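Local coordinates for protein carboxypeptidase 1 (Deinococcus radiodurans str. R1, PDB 5GIV) that probably acts as a zinc-dependent carboxypeptidase of the M32 family, releasing amino acids one by one from the C-terminus of peptides with broad specificity, at residues A[16-20]-A[60-66]; A[285-291]-A[466-472]; A[23-27]-A[53-57]. One frame throughout, in Å; residues are numbered along the deposited sequence.

From the N terminus, helix 8-36 comes first, and both early contacts use it. Interaction 1 opens first, at 16-20, and closes at 60-66, joining the early part of helix 8-36 to the end of helix 43-62 and the start of helix 64-75. Interaction 3 is nested inside that loop: it pairs the same two long helices, closing the hairpin between residues 27 and 53. The two touch where Arg-60 packs on Phe-23, and both meet the second subunit. Interaction 2 follows in series, joining the loop before helix 292-306 to the loop before helix 472-480, 175 residues apart. It meets interaction 1 where Trp-17 packs on Pro-285.

Interaction 1: A[16-20]-A[60-66]; sequences HWQEL and RATDAGY
His-16 opens the contact by laying its ring over one face of the Tyr-66 ring in an offset stack, centroids 4.1 Å apart and planes 28° from parallel. With CG anti to the backbone N (chi1 -164°), the imidazole reaches across to the other segment, and its NE2 donates to Arg-60 O at 3.0 Å. That oxygen lies in the imidazole plane, but the donor stands above the carbonyl plane; Asp-63 N reaches the same oxygen from the opposite face. Trp-17 meets the tyrosine differently: its NE1 gives a hydrogen bond of 2.8 Å to Tyr-66 OH, which sits at the indole edge. The three rings form an aromatic cluster where helix 8-36 packs against the break between helices 43-62 and 64-75. Asp-63 is the N-cap of the latter, its OD2 accepting from Tyr-66 N at 2.8 Å. Further along, the extended Glu-19 makes a salt bridge with Arg-60, OE1 to NH2 at 2.9 Å, while the carboxylate and guanidinium planes stand 61° apart. Leu-20 divides its methyls: CD2 rests on Arg-60 CB at 3.6 Å, and CD1 approaches Tyr-66 CE2 at 4.1 Å.

Interaction 2: A[285-291]-A[466-472]; sequences PLGGGVS and HGRRWTP
Arg-468 bonds to Leu-286 and Pro-285 of the loop 285-291, once through its backbone and once through its side chain. It sits in a type II' beta turn, His-466 to Arg-469, that follows helix 453-464 and fits against the glycine-rich loop leading into helix 292-306, the helix carrying the zinc ligand Glu-296. The backbone N of Arg-468 donates to Leu-286 O at 3.0 Å with an N-H...O angle of 161°. The side chain then runs past the carbonyls of Gly-288 and Gly-289 and bends at chi3 (75°), which brings NH1 back to Pro-285 O at 3.0 Å; the nitrogen is in the carbonyl plane, although the oxygen is tilted from the guanidinium plane. NH1 also forms a salt bridge with Asp-93 on helix 81-99. If Arg-468 were cut back to an alanine, Pro-285 O and the carboxylate of Asp-93 would probably be left without this partner, and a gap would open beside Gly-288 and Gly-289.

Gly-467, with positive phi, lies so close to the loop that a CB there would clash with Leu-286 O. Leu-286 itself sets CD1 4.0 Å from Arg-469 CA and CD2 beside the Arg-468 carbonyl. At the far end, Val-290 has CG2 anti to its own N, facing the start of helix 472-480, where it packs on Pro-472 CD at 3.8 Å. Its backbone joins in through a water, at the edge of the guanidinium and in its plane, which donates to Val-290 O at 2.7 Å and accepts from Arg-468 NE at 3.2 Å.

Interaction 3: A[23-27]-A[53-57]; sequences FGGIE and LAGLR
Phe-23 and Arg-57 face each other at one end of the contact, CA atoms 6.0 Å apart, and Glu-27 faces Leu-53 at the other, on short helical segments that run antiparallel at 168° with their axes 10.2 Å apart. This is the hairpin of helices 8-36 and 43-62. Its apolar side is built on Phe-23: the ring takes Leu-53 CD2 at its edge, 3.7 Å from CE1, and the backbone of Arg-57 lies over one face. Leu-56 CB also comes within 3.7 Å of Phe-23 CE1. Nearer the other end, Leu-53 packs its CB on Glu-27 CG at 4.0 Å. Phe-23 also packs on Leu-56 of the second subunit, and Leu-56 on Phe-23 of that subunit, so the hairpin contributes to the dimer interface.

On its polar side Glu-27 stretches out to Arg-57, whose chain bends at chi2 and chi3 and turns its NE edge to the carboxylate. The grip is side-on: NE to OE2 at 2.7 Å, with an N-H...O angle of 168°, and NH2 to OE1 at 2.9 Å. Both oxygens use their syn lone pairs, and the carboxylate and guanidinium planes are only 20° apart. Two nearly coplanar bonds restrict rotation of both groups, and the pairing probably favours a charged carboxylate on Glu-27.

Interaction 1: A[16-20]-A[60-66]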
loop_
_atom_site.group_PDB
_atom_site.type_symbol
_atom_site.label_atom_id
_atom_site.label_comp_id
_atom_site.label_asym_id
_atom_site.label_seq_id
_atom_site.Cartn_x
_atom_site.Cartn_y
_atom_site.Cartn_z
ATOM N N HIS A 16 1.092 18.886 16.706
ATOM C CA HIS A 16 1.971 17.793 17.101
ATOM C C HIS A 16 1.193 16.499 17.248
ATOM O O HIS A 16 1.680 15.428 16.866
ATOM C CB HIS A 16 2.691 18.146 18.401
ATOM C CG HIS A 16 3.879 17.282 18.691
ATOM N ND1 HIS A 16 5.131 17.537 18.170
ATOM C CD2 HIS A 16 4.014 16.186 19.474
ATOM C CE1 HIS A 16 5.981 16.624 18.605
ATOM N NE2 HIS A 16 5.332 15.799 19.407
ATOM N N TRP A 17 -0.017 16.579 17.810
ATOM C CA TRP A 17 -0.863 15.397 17.911
ATOM C C TRP A 17 -1.197 14.844 16.535
ATOM O O TRP A 17 -1.155 13.625 16.324
ATOM C CB TRP A 17 -2.135 15.726 18.691
ATOM C CG TRP A 17 -1.908 15.862 20.173
ATOM C CD1 TRP A 17 -0.889 15.317 20.904
ATOM C CD2 TRP A 17 -2.710 16.603 21.098
ATOM N NE1 TRP A 17 -1.012 15.670 22.229
ATOM C CE2 TRP A 17 -2.125 16.459 22.372
ATOM C CE3 TRP A 17 -3.866 17.379 20.973
ATOM C CZ2 TRP A 17 -2.659 17.058 23.511
ATOM C CZ3 TRP A 17 -4.392 17.979 22.113
ATOM C CH2 TRP A 17 -3.794 17.809 23.360
ATOM N N GLN A 18 -1.543 15.715 15.586
ATOM C CA GLN A 18 -1.827 15.241 14.236
ATOM C C GLN A 18 -0.583 14.629 13.601
ATOM O O GLN A 18 -0.672 13.643 12.861
ATOM C CB GLN A 18 -2.365 16.383 13.374
ATOM C CG GLN A 18 -2.801 15.961 11.971
ATOM C CD GLN A 18 -4.023 15.049 11.975
ATOM O OE1 GLN A 18 -3.929 13.847 11.698
ATOM N NE2 GLN A 18 -5.183 15.629 12.267
ATOM N N GLU A 19 0.591 15.191 13.897
ATOM C CA GLU A 19 1.829 14.633 13.368
ATOM C C GLU A 19 2.076 13.242 13.940
ATOM O O GLU A 19 2.551 12.346 13.230
ATOM C CB GLU A 19 2.998 15.582 13.664
ATOM C CG GLU A 19 4.319 15.203 12.974
ATOM C CD GLU A 19 5.435 16.219 13.198
ATOM O OE1 GLU A 19 6.616 15.808 13.257
ATOM O OE2 GLU A 19 5.141 17.428 13.314
ATOM N N LEU A 20 1.757 13.041 15.224
ATOM C CA LEU A 20 1.864 11.706 15.806
ATOM C C LEU A 20 0.910 10.732 15.132
ATOM O O LEU A 20 1.283 9.594 14.833
ATOM C CB LEU A 20 1.607 11.752 17.313
ATOM C CG LEU A 20 2.679 12.486 18.131
ATOM C CD1 LEU A 20 2.327 12.520 19.612
ATOM C CD2 LEU A 20 4.051 11.847 17.913
ATOM N N ARG A 60 9.422 12.034 18.113
ATOM C CA ARG A 60 8.303 12.961 18.238
ATOM C C ARG A 60 7.531 12.706 19.525
ATOM O O ARG A 60 7.207 13.645 20.260
ATOM C CB ARG A 60 7.379 12.843 17.029
ATOM C CG ARG A 60 8.104 12.678 15.709
ATOM C CD ARG A 60 8.665 13.984 15.180
ATOM N NE ARG A 60 9.886 13.751 14.404
ATOM C CZ ARG A 60 10.270 14.479 13.357
ATOM N NH1 ARG A 60 11.403 14.185 12.731
ATOM N NH2 ARG A 60 9.518 15.489 12.927
ATOM N N ALA A 61 7.245 11.437 19.824
ATOM C CA ALA A 61 6.429 11.113 20.988
ATOM C C ALA A 61 7.118 11.472 22.298
ATOM O O ALA A 61 6.436 11.651 23.311
ATOM C CB ALA A 61 6.055 9.630 20.976
ATOM N N THR A 62 8.443 11.592 22.304
ATOM C CA THR A 62 9.181 11.913 23.518
ATOM C C THR A 62 9.847 13.280 23.457
ATOM O O THR A 62 10.677 13.591 24.321
ATOM C CB THR A 62 10.237 10.844 23.798
ATOM O OG1 THR A 62 11.147 10.788 22.696
ATOM C CG2 THR A 62 9.592 9.479 23.987
ATOM N N ASP A 63 9.490 14.115 22.481
ATOM C CA ASP A 63 10.151 15.403 22.339
ATOM C C ASP A 63 9.944 16.233 23.598
ATOM O O ASP A 63 8.818 16.391 24.075
ATOM C CB ASP A 63 9.604 16.142 21.124
ATOM C CG ASP A 63 10.229 17.505 20.949
ATOM O OD1 ASP A 63 11.327 17.581 20.358
ATOM O OD2 ASP A 63 9.640 18.498 21.427
ATOM N N ALA A 64 11.041 16.765 24.139
ATOM C CA ALA A 64 10.953 17.533 25.378
ATOM C C ALA A 64 10.104 18.787 25.190
ATOM O O ALA A 64 9.301 19.139 26.065
ATOM C CB ALA A 64 12.352 17.891 25.880
ATOM N N GLY A 65 10.272 19.481 24.063
ATOM C CA GLY A 65 9.421 20.630 23.808
ATOM C C GLY A 65 7.951 20.261 23.857
ATOM O O GLY A 65 7.164 20.892 24.568
ATOM N N TYR A 66 7.583 19.166 23.176
ATOM C CA TYR A 66 6.208 18.674 23.231
ATOM C C TYR A 66 5.778 18.415 24.669
ATOM O O TYR A 66 4.670 18.792 25.074
ATOM C CB TYR A 66 6.094 17.402 22.387
ATOM C CG TYR A 66 4.808 16.606 22.552
ATOM C CD1 TYR A 66 3.561 17.205 22.433
ATOM C CD2 TYR A 66 4.853 15.244 22.827
ATOM C CE1 TYR A 66 2.404 16.467 22.572
ATOM C CE2 TYR A 66 3.698 14.504 22.973
ATOM C CZ TYR A 66 2.479 15.115 22.846
ATOM O OH TYR A 66 1.331 14.370 22.995
#

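Interaction 2: A[285-291]-A[466-472]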
loop_
_atom_site.group_PDB
_atom_site.type_symbol
_atom_site.label_atom_id
_atom_site.label_comp_id
_atom_site.label_asym_id
_atom_site.label_seq_id
_atom_site.Cartn_x
_atom_site.Cartn_y
_atom_site.Cartn_z
ATOM N N PRO A 285 -4.931 12.300 20.703
ATOM C CA PRO A 285 -4.709 11.122 21.556
ATOM C C PRO A 285 -5.984 10.361 21.904
ATOM O O PRO A 285 -5.895 9.241 22.420
ATOM C CB PRO A 285 -4.062 11.717 22.814
ATOM C CG PRO A 285 -3.457 12.997 22.360
ATOM C CD PRO A 285 -4.384 13.525 21.300
ATOM N N LEU A 286 -7.165 10.928 21.661
ATOM C CA LEU A 286 -8.393 10.205 21.948
ATOM C C LEU A 286 -8.914 9.429 20.742
ATOM O O LEU A 286 -9.893 8.691 20.880
ATOM C CB LEU A 286 -9.473 11.177 22.460
ATOM C CG LEU A 286 -9.189 12.046 23.703
ATOM C CD1 LEU A 286 -10.428 12.809 24.188
ATOM C CD2 LEU A 286 -8.581 11.248 24.846
ATOM N N GLY A 287 -8.285 9.564 19.572
ATOM C CA GLY A 287 -8.837 9.011 18.348
ATOM C C GLY A 287 -8.514 7.558 18.027
ATOM O O GLY A 287 -7.893 7.270 16.994
ATOM N N GLY A 288 -8.961 6.641 18.880
ATOM C CA GLY A 288 -8.735 5.223 18.669
ATOM C C GLY A 288 -9.459 4.443 19.746
ATOM O O GLY A 288 -10.032 5.016 20.681
ATOM N N GLY A 289 -9.438 3.121 19.589
ATOM C CA GLY A 289 -10.047 2.245 20.577
ATOM C C GLY A 289 -9.386 2.354 21.939
ATOM O O GLY A 289 -8.208 2.694 22.062
ATOM N N VAL A 290 -10.156 2.020 22.974
ATOM C CA VAL A 290 -9.748 2.296 24.350
ATOM C C VAL A 290 -8.950 1.153 24.990
ATOM O O VAL A 290 -8.126 1.407 25.875
ATOM C CB VAL A 290 -10.989 2.643 25.203
ATOM C CG1 VAL A 290 -11.822 1.397 25.485
ATOM C CG2 VAL A 290 -10.582 3.318 26.501
ATOM N N SER A 291 -9.157 -0.096 24.564
ATOM C CA SER A 291 -8.476 -1.224 25.199
ATOM C C SER A 291 -8.624 -2.468 24.327
ATOM O O SER A 291 -9.459 -2.524 23.420
ATOM C CB SER A 291 -9.035 -1.511 26.591
ATOM O OG SER A 291 -10.368 -1.979 26.494
ATOM N N HIS A 466 -16.679 7.717 21.503
ATOM C CA HIS A 466 -15.830 8.239 22.565
ATOM C C HIS A 466 -14.350 7.907 22.393
ATOM O O HIS A 466 -13.512 8.606 22.971
ATOM C CB HIS A 466 -16.317 7.754 23.930
ATOM C CG HIS A 466 -17.705 8.198 24.257
ATOM N ND1 HIS A 466 -18.752 7.319 24.443
ATOM C CD2 HIS A 466 -18.226 9.439 24.395
ATOM C CE1 HIS A 466 -19.853 7.999 24.700
ATOM N NE2 HIS A 466 -19.562 9.289 24.669
ATOM N N GLY A 467 -13.998 6.884 21.619
ATOM C CA GLY A 467 -12.593 6.536 21.512
ATOM C C GLY A 467 -11.962 6.330 22.877
ATOM O O GLY A 467 -12.421 5.488 23.653
ATOM N N ARG A 468 -10.947 7.126 23.210
ATOM C CA ARG A 468 -10.256 7.019 24.490
ATOM C C ARG A 468 -10.750 8.053 25.511
ATOM O O ARG A 468 -10.153 8.184 26.586
ATOM C CB ARG A 468 -8.742 7.153 24.255
ATOM C CG ARG A 468 -8.179 6.054 23.329
ATOM C CD ARG A 468 -6.678 6.186 23.033
ATOM N NE ARG A 468 -5.798 5.799 24.131
ATOM C CZ ARG A 468 -4.562 6.267 24.309
ATOM N NH1 ARG A 468 -4.052 7.171 23.473
ATOM N NH2 ARG A 468 -3.833 5.833 25.329
ATOM N N ARG A 469 -11.850 8.761 25.210
ATOM C CA ARG A 469 -12.360 9.813 26.096
ATOM C C ARG A 469 -12.621 9.296 27.510
ATOM O O ARG A 469 -12.349 9.995 28.493
ATOM C CB ARG A 469 -13.635 10.421 25.501
ATOM C CG ARG A 469 -14.540 11.155 26.490
ATOM C CD ARG A 469 -13.974 12.505 26.816
ATOM N NE ARG A 469 -14.773 13.286 27.766
ATOM C CZ ARG A 469 -14.652 13.219 29.089
ATOM N NH1 ARG A 469 -13.798 12.372 29.642
ATOM N NH2 ARG A 469 -15.393 13.996 29.860
ATOM N N TRP A 470 -13.159 8.086 27.638
ATOM C CA TRP A 470 -13.379 7.462 28.935
ATOM C C TRP A 470 -12.406 6.311 29.138
ATOM O O TRP A 470 -11.974 5.676 28.176
ATOM C CB TRP A 470 -14.818 6.953 29.065
ATOM C CG TRP A 470 -15.858 8.013 28.792
ATOM C CD1 TRP A 470 -16.673 8.108 27.701
ATOM C CD2 TRP A 470 -16.197 9.114 29.645
ATOM N NE1 TRP A 470 -17.495 9.203 27.820
ATOM C CE2 TRP A 470 -17.225 9.837 29.003
ATOM C CE3 TRP A 470 -15.730 9.557 30.889
ATOM C CZ2 TRP A 470 -17.792 10.986 29.562
ATOM C CZ3 TRP A 470 -16.290 10.700 31.444
ATOM C CH2 TRP A 470 -17.313 11.397 30.780
ATOM N N THR A 471 -12.053 6.044 30.398
ATOM C CA THR A 471 -11.296 4.842 30.699
ATOM C C THR A 471 -12.151 3.616 30.401
ATOM O O THR A 471 -13.381 3.696 30.360
ATOM C CB THR A 471 -10.853 4.798 32.165
ATOM O OG1 THR A 471 -11.989 4.595 33.024
ATOM C CG2 THR A 471 -10.171 6.089 32.552
ATOM N N PRO A 472 -11.522 2.459 30.196
ATOM C CA PRO A 472 -12.320 1.245 29.940
ATOM C C PRO A 472 -13.421 1.031 30.964
ATOM O O PRO A 472 -14.580 0.800 30.593
ATOM C CB PRO A 472 -11.261 0.136 29.955
ATOM C CG PRO A 472 -9.991 0.830 29.519
ATOM C CD PRO A 472 -10.070 2.213 30.115
HETATM O O HOH W 1 -7.017 3.809 26.294
#

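Interaction 3: A[23-27]-A[53-57]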
loop_
_atom_site.group_PDB
_atom_site.type_symbol
_atom_site.label_atom_id
_atom_site.label_comp_id
_atom_site.label_asym_id
_atom_site.label_seq_id
_atom_site.Cartn_x
_atom_site.Cartn_y
_atom_site.Cartn_z
ATOM N N PHE A 23 2.353 9.925 11.535
ATOM C CA PHE A 23 3.366 8.882 11.616
ATOM C C PHE A 23 2.714 7.523 11.813
ATOM O O PHE A 23 3.081 6.544 11.155
ATOM C CB PHE A 23 4.343 9.154 12.762
ATOM C CG PHE A 23 5.500 10.034 12.388
ATOM C CD1 PHE A 23 6.545 9.538 11.619
ATOM C CD2 PHE A 23 5.573 11.340 12.846
ATOM C CE1 PHE A 23 7.621 10.343 11.276
ATOM C CE2 PHE A 23 6.652 12.157 12.510
ATOM C CZ PHE A 23 7.679 11.653 11.726
ATOM N N GLY A 24 1.717 7.456 12.698
ATOM C CA GLY A 24 1.042 6.195 12.951
ATOM C C GLY A 24 0.381 5.620 11.716
ATOM O O GLY A 24 0.442 4.413 11.476
ATOM N N GLY A 25 -0.287 6.467 10.931
ATOM C CA GLY A 25 -0.883 5.985 9.696
ATOM C C GLY A 25 0.158 5.474 8.716
ATOM O O GLY A 25 -0.036 4.439 8.075
ATOM N N ILE A 26 1.285 6.187 8.599
ATOM C CA ILE A 26 2.334 5.774 7.670
ATOM C C ILE A 26 2.988 4.480 8.131
ATOM O O ILE A 26 3.214 3.565 7.327
ATOM C CB ILE A 26 3.370 6.895 7.487
ATOM C CG1 ILE A 26 2.710 8.143 6.897
ATOM C CG2 ILE A 26 4.502 6.416 6.603
ATOM C CD1 ILE A 26 3.641 9.318 6.798
ATOM N N GLU A 27 3.301 4.374 9.425
ATOM C CA GLU A 27 3.818 3.111 9.941
ATOM C C GLU A 27 2.847 1.977 9.643
ATOM O O GLU A 27 3.259 0.869 9.281
ATOM C CB GLU A 27 4.085 3.220 11.443
ATOM C CG GLU A 27 5.232 4.143 11.811
ATOM C CD GLU A 27 5.580 4.093 13.294
ATOM O OE1 GLU A 27 6.300 3.158 13.714
ATOM O OE2 GLU A 27 5.123 4.990 14.040
ATOM N N LEU A 53 11.127 4.723 10.431
ATOM C CA LEU A 53 9.939 5.460 10.844
ATOM C C LEU A 53 9.657 5.276 12.329
ATOM O O LEU A 53 9.234 6.221 13.006
ATOM C CB LEU A 53 8.729 5.030 10.023
ATOM C CG LEU A 53 8.343 5.935 8.854
ATOM C CD1 LEU A 53 6.906 5.628 8.437
ATOM C CD2 LEU A 53 8.521 7.420 9.194
ATOM N N ALA A 54 9.893 4.075 12.861
ATOM C CA ALA A 54 9.729 3.878 14.296
ATOM C C ALA A 54 10.611 4.842 15.081
ATOM O O ALA A 54 10.171 5.433 16.078
ATOM C CB ALA A 54 10.037 2.428 14.667
ATOM N N GLY A 55 11.849 5.045 14.621
ATOM C CA GLY A 55 12.742 5.964 15.310
ATOM C C GLY A 55 12.258 7.400 15.275
ATOM O O GLY A 55 12.289 8.099 16.291
ATOM N N LEU A 56 11.807 7.866 14.107
ATOM C CA LEU A 56 11.321 9.240 14.008
ATOM C C LEU A 56 10.085 9.447 14.872
ATOM O O LEU A 56 9.984 10.434 15.611
ATOM C CB LEU A 56 11.024 9.599 12.551
ATOM C CG LEU A 56 12.246 9.716 11.640
ATOM C CD1 LEU A 56 11.833 9.827 10.185
ATOM C CD2 LEU A 56 13.094 10.911 12.053
ATOM N N ARG A 57 9.127 8.526 14.790
ATOM C CA ARG A 57 7.907 8.670 15.574
ATOM C C ARG A 57 8.203 8.639 17.067
ATOM O O ARG A 57 7.648 9.431 17.836
ATOM C CB ARG A 57 6.912 7.576 15.186
ATOM C CG ARG A 57 5.712 7.486 16.087
ATOM C CD ARG A 57 5.918 6.414 17.142
ATOM N NE ARG A 57 6.126 5.094 16.550
ATOM C CZ ARG A 57 6.801 4.102 17.134
ATOM N NH1 ARG A 57 7.348 4.282 18.334
ATOM N NH2 ARG A 57 6.936 2.930 16.517
#